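Local atomic coordinates of cell division topological specificity factor (PDB entry 3KU7), a protein that probably restricts division-septum formation to midcell by relieving MinC- and MinD-dependent inhibition there while permitting it at the poles. Residues R22-L27 against E73-L78. Numbering follows the deposited sequence.
Sequences RLKLIL and EVEIIL
Leu23 and Ile76 face each other as a hydrogen-bonded pair of two antiparallel strands, and Leu25 with Val74 repeats the pattern two residues on. Four backbone hydrogen bonds join these pairs. Leu23 N reaches Ile76 O at 2.7 Å with a bent N-H...O angle of 135°, while Ile76 N to Leu23 O, at 2.8 Å, is straighter at 158°. Leu25 and Val74 exchange both of theirs in the same way.

The side chains of these four residues share one face of the sheet, which is the tightly packed side. Leu23 CB and Ile76 CB lie 4.0 Å apart, and Leu25 CB lies 4.2 Å from Val74 CB. Beyond them, helix 38-53 packs against this face, with Ile45 meeting Leu25, Ile46 meeting Val74 and Ile49 meeting Ile76.

The opposite face is mixed and more open: Ile26 and Ile77 share it with charged residues. Here Lys24, paired with Glu75, bridges that acid and Glu73. Its CG is anti to the backbone N (chi1 178°), and a bend at chi2 takes the chain over toward the neighbouring strand. Lys24 NZ forms a salt bridge to Glu73 OE2 at 3.3 Å, where the lysine tail slants across the extended glutamate. Glu75 instead runs alongside Lys24, and the bridge from Lys24 NZ to Glu75 OE1 is long, at 3.6 Å. At the start of strand 22-30, the poorly ordered Arg22 turns the end of its side chain away.

Strand 69-77 is central in the sheet, flanked by 22-30 and 57-61. On the far edge of 22-30, residues Lys24 to Leu27 pair with an antiparallel strand of the second subunit. The chemistry implies a two-sided sheet: one face supplies apolar core under the helix, and on the other Lys24 probably eases the repulsion between Glu73 and Glu75.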
ATOM      1  N   ARG A  22      13.563   5.495   2.913  1.00 84.75           N
ATOM      2  CA  ARG A  22      12.427   5.422   2.027  1.00 82.01           C
ATOM      3  C   ARG A  22      11.474   4.317   2.475  1.00 75.80           C
ATOM      4  O   ARG A  22      11.840   3.437   3.248  1.00 76.20           O
ATOM      5  CB  ARG A  22      12.949   5.164   0.600  1.00 88.74           C
ATOM      6  CG  ARG A  22      14.105   6.102   0.172  1.00 99.65           C
ATOM      7  CD  ARG A  22      15.279   5.341  -0.492  1.00109.59           C
ATOM      8  NE  ARG A  22      16.574   6.045  -0.422  1.00116.99           N
ATOM      9  CZ  ARG A  22      17.762   5.445  -0.301  1.00119.38           C
ATOM     10  NH1 ARG A  22      17.845   4.121  -0.227  1.00120.58           N
ATOM     11  NH2 ARG A  22      18.875   6.170  -0.263  1.00120.49           N
ATOM     12  N   LEU A  23      10.241   4.406   1.993  1.00 68.49           N
ATOM     13  CA  LEU A  23       9.183   3.440   2.250  1.00 61.11           C
ATOM     14  C   LEU A  23       8.523   3.343   0.874  1.00 57.80           C
ATOM     15  O   LEU A  23       8.438   4.341   0.171  1.00 55.87           O
ATOM     16  CB  LEU A  23       8.210   3.995   3.286  1.00 58.37           C
ATOM     17  CG  LEU A  23       7.411   3.012   4.134  1.00 56.20           C
ATOM     18  CD1 LEU A  23       8.323   2.207   5.052  1.00 56.34           C
ATOM     19  CD2 LEU A  23       6.438   3.821   4.956  1.00 54.52           C
ATOM     20  N   LYS A  24       8.061   2.153   0.494  1.00 54.75           N
ATOM     21  CA  LYS A  24       7.452   1.939  -0.816  1.00 51.49           C
ATOM     22  C   LYS A  24       6.127   1.202  -0.756  1.00 48.57           C
ATOM     23  O   LYS A  24       6.013   0.172  -0.130  1.00 47.29           O
ATOM     24  CB  LYS A  24       8.422   1.156  -1.699  1.00 52.63           C
ATOM     25  CG  LYS A  24       7.893   0.835  -3.080  1.00 54.56           C
ATOM     26  CD  LYS A  24       8.675   1.602  -4.132  1.00 57.15           C
ATOM     27  CE  LYS A  24       8.646   0.884  -5.490  1.00 59.66           C
ATOM     28  NZ  LYS A  24       9.800   1.241  -6.372  1.00 59.21           N
ATOM     29  N   LEU A  25       5.135   1.719  -1.463  1.00 46.47           N
ATOM     30  CA  LEU A  25       3.812   1.118  -1.481  1.00 44.80           C
ATOM     31  C   LEU A  25       3.334   0.813  -2.887  1.00 43.96           C
ATOM     32  O   LEU A  25       3.358   1.672  -3.759  1.00 44.43           O
ATOM     33  CB  LEU A  25       2.829   2.058  -0.793  1.00 42.77           C
ATOM     34  CG  LEU A  25       1.368   1.736  -1.009  1.00 41.97           C
ATOM     35  CD1 LEU A  25       0.928   0.667  -0.039  1.00 42.47           C
ATOM     36  CD2 LEU A  25       0.592   3.003  -0.789  1.00 41.87           C
ATOM     37  N   ILE A  26       2.883  -0.415  -3.099  1.00 43.29           N
ATOM     38  CA  ILE A  26       2.391  -0.810  -4.407  1.00 43.00           C
ATOM     39  C   ILE A  26       0.963  -1.280  -4.346  1.00 43.21           C
ATOM     40  O   ILE A  26       0.586  -2.058  -3.468  1.00 43.47           O
ATOM     41  CB  ILE A  26       3.239  -1.948  -5.006  1.00 42.40           C
ATOM     42  CG1 ILE A  26       4.489  -1.349  -5.636  1.00 42.54           C
ATOM     43  CG2 ILE A  26       2.434  -2.748  -6.033  1.00 40.55           C
ATOM     44  CD1 ILE A  26       5.489  -2.383  -6.041  1.00 44.08           C
ATOM     45  N   LEU A  27       0.153  -0.786  -5.269  1.00 43.23           N
ATOM     46  CA  LEU A  27      -1.228  -1.218  -5.324  1.00 44.29           C
ATOM     47  C   LEU A  27      -1.424  -1.825  -6.689  1.00 44.52           C
ATOM     48  O   LEU A  27      -1.425  -1.124  -7.691  1.00 44.35           O
ATOM     49  CB  LEU A  27      -2.191  -0.050  -5.121  1.00 42.96           C
ATOM     50  CG  LEU A  27      -3.048  -0.151  -3.858  1.00 42.35           C
ATOM     51  CD1 LEU A  27      -4.175   0.863  -3.915  1.00 42.53           C
ATOM     52  CD2 LEU A  27      -3.628  -1.538  -3.764  1.00 41.92           C
ATOM     53  N   GLU A  73       2.255   2.931  -7.990  1.00 49.64           N
ATOM     54  CA  GLU A  73       3.477   2.902  -7.192  1.00 48.05           C
ATOM     55  C   GLU A  73       3.602   4.191  -6.411  1.00 46.61           C
ATOM     56  O   GLU A  73       3.340   5.254  -6.936  1.00 46.10           O
ATOM     57  CB  GLU A  73       4.678   2.730  -8.130  1.00 50.12           C
ATOM     58  CG  GLU A  73       5.939   2.162  -7.479  1.00 55.46           C
ATOM     59  CD  GLU A  73       6.945   1.600  -8.488  1.00 58.73           C
ATOM     60  OE1 GLU A  73       7.364   2.343  -9.406  1.00 61.42           O
ATOM     61  OE2 GLU A  73       7.328   0.416  -8.357  1.00 59.36           O
ATOM     62  N   VAL A  74       4.002   4.090  -5.150  1.00 45.69           N
ATOM     63  CA  VAL A  74       4.144   5.261  -4.291  1.00 45.75           C
ATOM     64  C   VAL A  74       5.400   5.233  -3.429  1.00 47.04           C
ATOM     65  O   VAL A  74       5.510   4.416  -2.514  1.00 46.69           O
ATOM     66  CB  VAL A  74       2.937   5.425  -3.346  1.00 44.72           C
ATOM     67  CG1 VAL A  74       3.185   6.580  -2.406  1.00 43.31           C
ATOM     68  CG2 VAL A  74       1.701   5.710  -4.134  1.00 43.20           C
ATOM     69  N   GLU A  75       6.327   6.149  -3.725  1.00 49.60           N
ATOM     70  CA  GLU A  75       7.583   6.273  -3.000  1.00 51.35           C
ATOM     71  C   GLU A  75       7.465   7.356  -1.949  1.00 50.18           C
ATOM     72  O   GLU A  75       7.088   8.498  -2.205  1.00 49.66           O
ATOM     73  CB  GLU A  75       8.738   6.575  -3.960  1.00 55.28           C
ATOM     74  CG  GLU A  75       8.995   5.487  -4.994  1.00 61.24           C
ATOM     75  CD  GLU A  75       7.914   5.363  -6.100  1.00 65.07           C
ATOM     76  OE1 GLU A  75       7.885   4.320  -6.789  1.00 66.59           O
ATOM     77  OE2 GLU A  75       7.102   6.296  -6.308  1.00 66.62           O
ATOM     78  N   ILE A  76       7.825   6.960  -0.745  1.00 49.76           N
ATOM     79  CA  ILE A  76       7.731   7.806   0.416  1.00 50.05           C
ATOM     80  C   ILE A  76       9.043   7.979   1.173  1.00 50.01           C
ATOM     81  O   ILE A  76       9.582   7.034   1.727  1.00 50.22           O
ATOM     82  CB  ILE A  76       6.665   7.207   1.363  1.00 50.69           C
ATOM     83  CG1 ILE A  76       5.356   6.959   0.581  1.00 50.69           C
ATOM     84  CG2 ILE A  76       6.465   8.127   2.557  1.00 49.93           C
ATOM     85  CD1 ILE A  76       4.351   6.023   1.250  1.00 48.54           C
ATOM     86  N   ILE A  77       9.542   9.206   1.199  1.00 50.11           N
ATOM     87  CA  ILE A  77      10.761   9.514   1.921  1.00 50.22           C
ATOM     88  C   ILE A  77      10.425   9.910   3.350  1.00 52.35           C
ATOM     89  O   ILE A  77       9.723  10.884   3.577  1.00 53.35           O
ATOM     90  CB  ILE A  77      11.526  10.671   1.255  1.00 49.36           C
ATOM     91  CG1 ILE A  77      12.166  10.208  -0.049  1.00 49.72           C
ATOM     92  CG2 ILE A  77      12.572  11.179   2.170  1.00 49.84           C
ATOM     93  CD1 ILE A  77      11.164  10.009  -1.146  1.00 52.94           C
ATOM     94  N   LEU A  78      10.946   9.157   4.315  1.00 52.61           N
ATOM     95  CA  LEU A  78      10.709   9.438   5.732  1.00 52.33           C
ATOM     96  C   LEU A  78      11.485  10.646   6.253  1.00 52.74           C
ATOM     97  O   LEU A  78      12.556  10.978   5.752  1.00 53.90           O
ATOM     98  CB  LEU A  78      11.058   8.218   6.597  1.00 51.76           C
ATOM     99  CG  LEU A  78      10.324   6.903   6.358  1.00 50.18           C
ATOM    100  CD1 LEU A  78      10.760   5.859   7.391  1.00 49.48           C
ATOM    101  CD2 LEU A  78       8.837   7.150   6.432  1.00 49.25           C
TER